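Local coordinates for protein type II restriction enzyme SfiI (PDB 2EZV) that cleaves double-stranded DNA at the interrupted recognition sequence 5'-GGCCN(5)GGCC-3' as a tetrameric type II restriction endonuclease, at residues Ile24-Ala27 with Leu28-Ser32; Lys36-Phe39 with Glu40-Ala44; Thr111-Arg114 with Ser115-Pro118. All coordinates share one frame; numbering follows the deposited sequence.

Overall arrangement
The three contacts come in series along the chain, each formed by neighbouring residues rather than by distant parts of the fold. Contacts 1 and 2 share helix 10-41, the second near its C-terminal end; they lie about 17 Å apart, centre to centre, and meet where Tyr-31 OH packs on Ile-38 CD1 at 3.4 Å. Contact 3 begins on strand 110-112 and runs into the loop after it, its centre about 24 Å from that of contact 1, across the chain's centre, and 27 Å from that of contact 2. Helix 10-41 packs on the mixed sheet, helix 49-62 and other subunits, with contact 2 about 7 Å from the DNA (nearest atoms); contact 3 comes within about 4 Å of the DNA, and its Gln-116 side chain about 4 Å from calcium.

Contact 1: Ile24-Ala27 with Leu28-Ser32; sequences IVQA and LQQYS
Ile-24 and Leu-28 stand one alpha-helical turn apart, and the stretch they open, in the interior of helix 10-41, follows the classic i to i+4 pattern. Backbone bonds come first: Leu-28 N donates to Ile-24 O at 3.0 Å, Gln-29 N to Val-25 O at 2.8 Å and Gln-30 N to Gln-26 O at 2.8 Å. The next bond, from Tyr-31 N to Ala-27 O, is weak: its N-H...O angle is only 127°, although Tyr-31 N and Ala-27 O are 2.9 Å apart.

Apolar packing runs along one flank. Leu-28 has CG anti to its carbonyl carbon (chi1 -68°), which lays its side chain beside that of Ile-24, pointing the same way, with Leu-28 CD1 3.8 Å from Ile-24 CG2. This pair faces helix 49-62 through Leu-62 and Ala-61, and strand 151-167 through Ile-159 and Val-161.

Polar side chains occupy another flank. The amides of Gln-26 and Gln-30 are nearly perpendicular, 86° between planes, with Gln-26 NE2 3.1 Å from Gln-30 OE1. Each has a hydrogen-bond partner outside the pair: Arg-22 NH2, one turn back, for Gln-26 OE1, and Leu-267 N for Gln-30 OE1. Ala-27 and Gln-30 also pack on Tyr-68 of a second subunit, so this flank belongs to the tetramer interface.

A final bond ties backbone to side chain. Gln-29 O takes two donors, Ser-32 N and Ser-32 OG, the hydroxyl lying in the carbonyl plane at 2.9 Å.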
loop_
_atom_site.group_PDB
_atom_site.type_symbol
_atom_site.label_atom_id
_atom_site.label_comp_id
_atom_site.label_asym_id
_atom_site.label_seq_id
_atom_site.Cartn_x
_atom_site.Cartn_y
_atom_site.Cartn_z
ATOM N N ILE D 24 15.209 9.147 2.562
ATOM C CA ILE D 24 15.186 9.272 1.115
ATOM C C ILE D 24 16.456 8.745 0.445
ATOM O O ILE D 24 16.385 8.190 -0.653
ATOM C CB ILE D 24 14.923 10.744 0.710
ATOM C CG1 ILE D 24 13.487 11.107 1.103
ATOM C CG2 ILE D 24 15.145 10.938 -0.787
ATOM C CD1 ILE D 24 13.106 12.548 0.874
ATOM N N VAL D 25 17.608 8.904 1.104
ATOM C CA VAL D 25 18.877 8.420 0.548
ATOM C C VAL D 25 18.919 6.899 0.478
ATOM O O VAL D 25 19.514 6.348 -0.454
ATOM C CB VAL D 25 20.101 8.905 1.361
ATOM C CG1 VAL D 25 21.387 8.231 0.842
ATOM C CG2 VAL D 25 20.235 10.402 1.231
ATOM N N GLN D 26 18.311 6.223 1.458
ATOM C CA GLN D 26 18.264 4.759 1.462
ATOM C C GLN D 26 17.419 4.290 0.297
ATOM O O GLN D 26 17.753 3.320 -0.377
ATOM C CB GLN D 26 17.609 4.209 2.729
ATOM C CG GLN D 26 18.531 4.071 3.906
ATOM C CD GLN D 26 19.579 2.989 3.748
ATOM O OE1 GLN D 26 20.681 3.141 4.234
ATOM N NE2 GLN D 26 19.235 1.896 3.090
ATOM N N ALA D 27 16.300 4.971 0.092
ATOM C CA ALA D 27 15.379 4.629 -0.982
ATOM C C ALA D 27 16.105 4.713 -2.314
ATOM O O ALA D 27 16.116 3.759 -3.086
ATOM C CB ALA D 27 14.185 5.572 -0.964
ATOM N N LEU D 28 16.735 5.851 -2.570
ATOM C CA LEU D 28 17.457 6.028 -3.819
ATOM C C LEU D 28 18.591 5.008 -3.913
ATOM O O LEU D 28 18.812 4.412 -4.965
ATOM C CB LEU D 28 17.985 7.459 -3.905
ATOM C CG LEU D 28 16.849 8.478 -4.061
ATOM C CD1 LEU D 28 17.326 9.880 -3.698
ATOM C CD2 LEU D 28 16.312 8.414 -5.495
ATOM N N GLN D 29 19.292 4.786 -2.806
ATOM C CA GLN D 29 20.387 3.830 -2.807
ATOM C C GLN D 29 19.914 2.444 -3.225
ATOM O O GLN D 29 20.441 1.853 -4.170
ATOM C CB GLN D 29 21.028 3.734 -1.423
ATOM C CG GLN D 29 22.041 2.594 -1.321
ATOM C CD GLN D 29 23.218 2.759 -2.277
ATOM O OE1 GLN D 29 23.819 1.776 -2.714
ATOM N NE2 GLN D 29 23.563 4.008 -2.591
ATOM N N GLN D 30 18.917 1.932 -2.512
ATOM C CA GLN D 30 18.383 0.610 -2.782
ATOM C C GLN D 30 17.699 0.510 -4.145
ATOM O O GLN D 30 17.497 -0.584 -4.672
ATOM C CB GLN D 30 17.440 0.205 -1.637
ATOM C CG GLN D 30 18.187 0.146 -0.295
ATOM C CD GLN D 30 17.377 -0.407 0.865
ATOM O OE1 GLN D 30 17.914 -0.622 1.948
ATOM N NE2 GLN D 30 16.091 -0.633 0.649
ATOM N N TYR D 31 17.359 1.655 -4.724
ATOM C CA TYR D 31 16.718 1.687 -6.033
ATOM C C TYR D 31 17.708 2.077 -7.136
ATOM O O TYR D 31 17.333 2.148 -8.303
ATOM C CB TYR D 31 15.574 2.697 -6.024
ATOM C CG TYR D 31 14.674 2.611 -7.238
ATOM C CD1 TYR D 31 13.824 1.516 -7.421
ATOM C CD2 TYR D 31 14.677 3.613 -8.214
ATOM C CE1 TYR D 31 13.001 1.418 -8.543
ATOM C CE2 TYR D 31 13.855 3.520 -9.345
ATOM C CZ TYR D 31 13.024 2.421 -9.501
ATOM O OH TYR D 31 12.222 2.310 -10.615
ATOM N N SER D 32 18.966 2.321 -6.763
ATOM C CA SER D 32 19.981 2.761 -7.724
ATOM C C SER D 32 20.264 1.822 -8.901
ATOM O O SER D 32 20.503 2.286 -10.012
ATOM C CB SER D 32 21.294 3.090 -7.002
ATOM O OG SER D 32 21.982 1.917 -6.617
#

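Contact 2: Lys36-Phe39 with Glu40-Ala44; sequences KSIF and ETTAA
The carboxylate of Glu-40 meets Lys-36 one turn back, an i to i+4 salt bridge near the C-terminal end of helix 10-41. Lys-36 NZ reaches Glu-40 OE1 at 2.8 Å from above the carboxylate plane, 45° out of it. The lysine stem follows the same group, its CG 3.7 Å from Glu-40 CD; the chain is extended as far as CE, and the turn at its last torsion brings NZ to the carboxylate. The two carboxylate oxygens have further partners: OE1 also pairs with Arg-174, while OE2 accepts from Leu-178 N of strand 176-186. These contacts fix the carboxylate's rotation and tie the helix to that strand. The second flat group, the ring of Phe-39, turns to the fold's interior, where it meets Tyr-165 with the planes about 60° apart and touches Val-50 of helix 49-62.

In the backbone of the same pair, Glu-40 N bonds to Lys-36 O at 2.8 Å, an ordinary helical bond. The following two residues reinforce the pattern with their hydroxyls. Ser-37 O is gripped twice, by Thr-41 N at 2.9 Å and by Thr-41 OG1 at 2.7 Å, which arrive from opposite faces of the carbonyl plane. In Thr-41 a chi1 of 74° places OG1 between the backbone N and the carbonyl carbon and turns the hydroxyl back to that oxygen.

Thr-42 is the first residue to leave helical geometry, and Thr-42 N makes only a weak hydrogen bond to Ile-38 O at 3.3 Å. Its hydroxyl makes the stronger link, Thr-42 OG1 donating to Ile-38 O at 2.6 Å.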
loop_
_atom_site.group_PDB
_atom_site.type_symbol
_atom_site.label_atom_id
_atom_site.label_comp_id
_atom_site.label_asym_id
_atom_site.label_seq_id
_atom_site.Cartn_x
_atom_site.Cartn_y
_atom_site.Cartn_z
ATOM N N LYS D 36 19.572 3.238 -12.675
ATOM C CA LYS D 36 20.572 3.352 -13.729
ATOM C C LYS D 36 20.028 2.676 -14.976
ATOM O O LYS D 36 20.083 3.228 -16.076
ATOM C CB LYS D 36 21.883 2.689 -13.309
ATOM C CG LYS D 36 23.017 2.910 -14.289
ATOM C CD LYS D 36 24.344 2.453 -13.711
ATOM C CE LYS D 36 25.498 2.699 -14.688
ATOM N NZ LYS D 36 25.397 1.853 -15.923
ATOM N N SER D 37 19.495 1.476 -14.795
ATOM C CA SER D 37 18.921 0.724 -15.899
ATOM C C SER D 37 17.838 1.532 -16.617
ATOM O O SER D 37 17.867 1.681 -17.840
ATOM C CB SER D 37 18.323 -0.575 -15.378
ATOM O OG SER D 37 17.524 -1.180 -16.372
ATOM N N ILE D 38 16.878 2.047 -15.856
ATOM C CA ILE D 38 15.803 2.830 -16.442
ATOM C C ILE D 38 16.351 4.109 -17.068
ATOM O O ILE D 38 16.042 4.429 -18.219
ATOM C CB ILE D 38 14.732 3.189 -15.382
ATOM C CG1 ILE D 38 13.916 1.941 -15.039
ATOM C CG2 ILE D 38 13.836 4.316 -15.888
ATOM C CD1 ILE D 38 12.829 2.172 -13.998
ATOM N N PHE D 39 17.180 4.826 -16.321
ATOM C CA PHE D 39 17.740 6.074 -16.812
ATOM C C PHE D 39 18.554 5.930 -18.094
ATOM O O PHE D 39 18.504 6.799 -18.965
ATOM C CB PHE D 39 18.634 6.725 -15.761
ATOM C CG PHE D 39 18.920 8.172 -16.041
ATOM C CD1 PHE D 39 18.024 9.161 -15.644
ATOM C CD2 PHE D 39 20.052 8.547 -16.764
ATOM C CE1 PHE D 39 18.250 10.498 -15.963
ATOM C CE2 PHE D 39 20.281 9.881 -17.085
ATOM C CZ PHE D 39 19.378 10.856 -16.684
ATOM N N GLU D 40 19.300 4.841 -18.212
ATOM C CA GLU D 40 20.144 4.656 -19.382
ATOM C C GLU D 40 19.565 3.867 -20.550
ATOM O O GLU D 40 19.934 4.129 -21.695
ATOM C CB GLU D 40 21.471 4.015 -18.973
ATOM C CG GLU D 40 22.161 4.716 -17.813
ATOM C CD GLU D 40 23.621 4.313 -17.655
ATOM O OE1 GLU D 40 23.953 3.138 -17.918
ATOM O OE2 GLU D 40 24.434 5.175 -17.252
ATOM N N THR D 41 18.669 2.916 -20.287
ATOM C CA THR D 41 18.132 2.094 -21.371
ATOM C C THR D 41 16.786 2.514 -21.959
ATOM O O THR D 41 16.298 1.887 -22.899
ATOM C CB THR D 41 18.025 0.606 -20.952
ATOM O OG1 THR D 41 16.927 0.437 -20.048
ATOM C CG2 THR D 41 19.310 0.149 -20.271
ATOM N N THR D 42 16.190 3.575 -21.430
ATOM C CA THR D 42 14.896 4.017 -21.933
ATOM C C THR D 42 15.013 4.884 -23.181
ATOM O O THR D 42 15.643 5.937 -23.154
ATOM C CB THR D 42 14.126 4.801 -20.863
ATOM O OG1 THR D 42 13.963 3.977 -19.703
ATOM C CG2 THR D 42 12.763 5.223 -21.391
ATOM N N ALA D 43 14.388 4.430 -24.266
ATOM C CA ALA D 43 14.402 5.144 -25.541
ATOM C C ALA D 43 14.094 6.624 -25.345
ATOM O O ALA D 43 13.144 6.983 -24.648
ATOM C CB ALA D 43 13.397 4.520 -26.496
ATOM N N ALA D 44 14.899 7.475 -25.977
ATOM C CA ALA D 44 14.753 8.925 -25.861
ATOM C C ALA D 44 13.588 9.546 -26.628
ATOM O O ALA D 44 13.053 10.572 -26.205
ATOM C CB ALA D 44 16.056 9.609 -26.276
#

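Contact 3: Thr111-Arg114 with Ser115-Pro118; sequences TLQR and SQLP
Gln-116 reaches back across the turn to Gln-113, its OE1 accepting the backbone N-H of Gln-113 at 2.9 Å. The N-H points almost straight at the oxygen, 169°, although the donor is tilted from the amide plane. Lys-102 NZ also donates to Gln-116 OE1, giving that oxygen a second donor. An extended chain beyond CG carries the amide this far, laying the Gln-116 side chain beside that of Gln-113 and bringing OE1 to 3.4 Å from Leu-112 CA. The return link comes from the backbone, Gln-116 N donating to Gln-113 O at 2.9 Å; this donor stands well above the carbonyl plane, 58° out of it. The two residues are therefore joined twice, once through the side chain and once through the main chain. Helical angles at Arg-114 and Ser-115 together with the second bond define a type I beta turn over residues 113-116. Leu-117 N adds a weak bond to Gln-113 O at 3.3 Å, and Ser-115 OG sits 3.6 Å from Gln-113 CB.

Around this lies an apolar layer. Leu-112 CG packs against Gln-116 CB at 4.1 Å, and Leu-112 CD2 comes 4.3 Å from Pro-118 CD; Leu-112 and Pro-118 both touch Leu-186 of strand 176-186, while Phe-160 of strand 151-167 contacts Leu-112 and Gln-116. On the entering side, backbone bonds to Ile-219 join Leu-112 to the small antiparallel sheet. From within the turn, Arg-114 sends NH1 to Glu-135 O.

The Gln-116 side chain is about 4 Å from the calcium ion, whose site includes Asp-79, Asp-100 and Ala-101. The sequence Asp-100, Ala-101, Lys-102 is consistent with the D-X-K element of the PD-(D/E)XK nuclease fold, and the glutamine thus links this turn to the metal-containing active-site region.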
loop_
_atom_site.group_PDB
_atom_site.type_symbol
_atom_site.label_atom_id
_atom_site.label_comp_id
_atom_site.label_asym_id
_atom_site.label_seq_id
_atom_site.Cartn_x
_atom_site.Cartn_y
_atom_site.Cartn_z
ATOM N N THR D 111 19.087 24.544 -10.401
ATOM C CA THR D 111 18.228 25.687 -10.679
ATOM C C THR D 111 16.882 25.522 -9.992
ATOM O O THR D 111 16.336 24.421 -9.930
ATOM C CB THR D 111 17.996 25.858 -12.188
ATOM O OG1 THR D 111 19.257 26.050 -12.840
ATOM C CG2 THR D 111 17.112 27.066 -12.459
ATOM N N LEU D 112 16.346 26.621 -9.478
ATOM C CA LEU D 112 15.062 26.584 -8.790
ATOM C C LEU D 112 14.101 27.651 -9.277
ATOM O O LEU D 112 14.510 28.775 -9.578
ATOM C CB LEU D 112 15.249 26.801 -7.287
ATOM C CG LEU D 112 15.327 25.633 -6.307
ATOM C CD1 LEU D 112 16.547 24.791 -6.599
ATOM C CD2 LEU D 112 15.396 26.190 -4.889
ATOM N N GLN D 113 12.825 27.286 -9.356
ATOM C CA GLN D 113 11.780 28.231 -9.722
ATOM C C GLN D 113 11.456 28.843 -8.364
ATOM O O GLN D 113 11.767 28.243 -7.338
ATOM C CB GLN D 113 10.542 27.513 -10.257
ATOM C CG GLN D 113 10.741 26.763 -11.551
ATOM C CD GLN D 113 11.250 27.655 -12.659
ATOM O OE1 GLN D 113 10.824 28.806 -12.791
ATOM N NE2 GLN D 113 12.157 27.128 -13.474
ATOM N N ARG D 114 10.838 30.017 -8.338
ATOM C CA ARG D 114 10.507 30.651 -7.065
ATOM C C ARG D 114 9.509 29.789 -6.302
ATOM O O ARG D 114 9.422 29.852 -5.077
ATOM C CB ARG D 114 9.914 32.045 -7.295
ATOM C CG ARG D 114 9.940 32.936 -6.062
ATOM C CD ARG D 114 9.382 34.320 -6.359
ATOM N NE ARG D 114 7.921 34.333 -6.403
ATOM C CZ ARG D 114 7.140 34.306 -5.326
ATOM N NH1 ARG D 114 7.677 34.264 -4.112
ATOM N NH2 ARG D 114 5.820 34.325 -5.457
ATOM N N SER D 115 8.762 28.976 -7.036
ATOM C CA SER D 115 7.769 28.105 -6.430
ATOM C C SER D 115 8.423 26.925 -5.703
ATOM O O SER D 115 7.746 26.155 -5.016
ATOM C CB SER D 115 6.811 27.589 -7.505
ATOM O OG SER D 115 7.515 26.875 -8.508
ATOM N N GLN D 116 9.739 26.798 -5.850
ATOM C CA GLN D 116 10.488 25.719 -5.219
ATOM C C GLN D 116 11.421 26.246 -4.129
ATOM O O GLN D 116 11.965 25.469 -3.355
ATOM C CB GLN D 116 11.301 24.964 -6.275
ATOM C CG GLN D 116 10.484 24.554 -7.499
ATOM C CD GLN D 116 11.327 23.933 -8.609
ATOM O OE1 GLN D 116 12.361 24.475 -9.011
ATOM N NE2 GLN D 116 10.879 22.798 -9.116
ATOM N N LEU D 117 11.596 27.565 -4.077
ATOM C CA LEU D 117 12.463 28.205 -3.089
ATOM C C LEU D 117 11.807 28.159 -1.698
ATOM O O LEU D 117 10.751 28.753 -1.478
ATOM C CB LEU D 117 12.723 29.664 -3.489
ATOM C CG LEU D 117 14.084 30.305 -3.169
ATOM C CD1 LEU D 117 13.915 31.820 -3.085
ATOM C CD2 LEU D 117 14.637 29.783 -1.855
ATOM N N PRO D 118 12.438 27.455 -0.740
ATOM C CA PRO D 118 11.969 27.286 0.643
ATOM C C PRO D 118 12.028 28.521 1.551
ATOM O O PRO D 118 11.171 28.693 2.420
ATOM C CB PRO D 118 12.854 26.154 1.175
ATOM C CG PRO D 118 13.289 25.424 -0.073
ATOM C CD PRO D 118 13.577 26.563 -1.005
#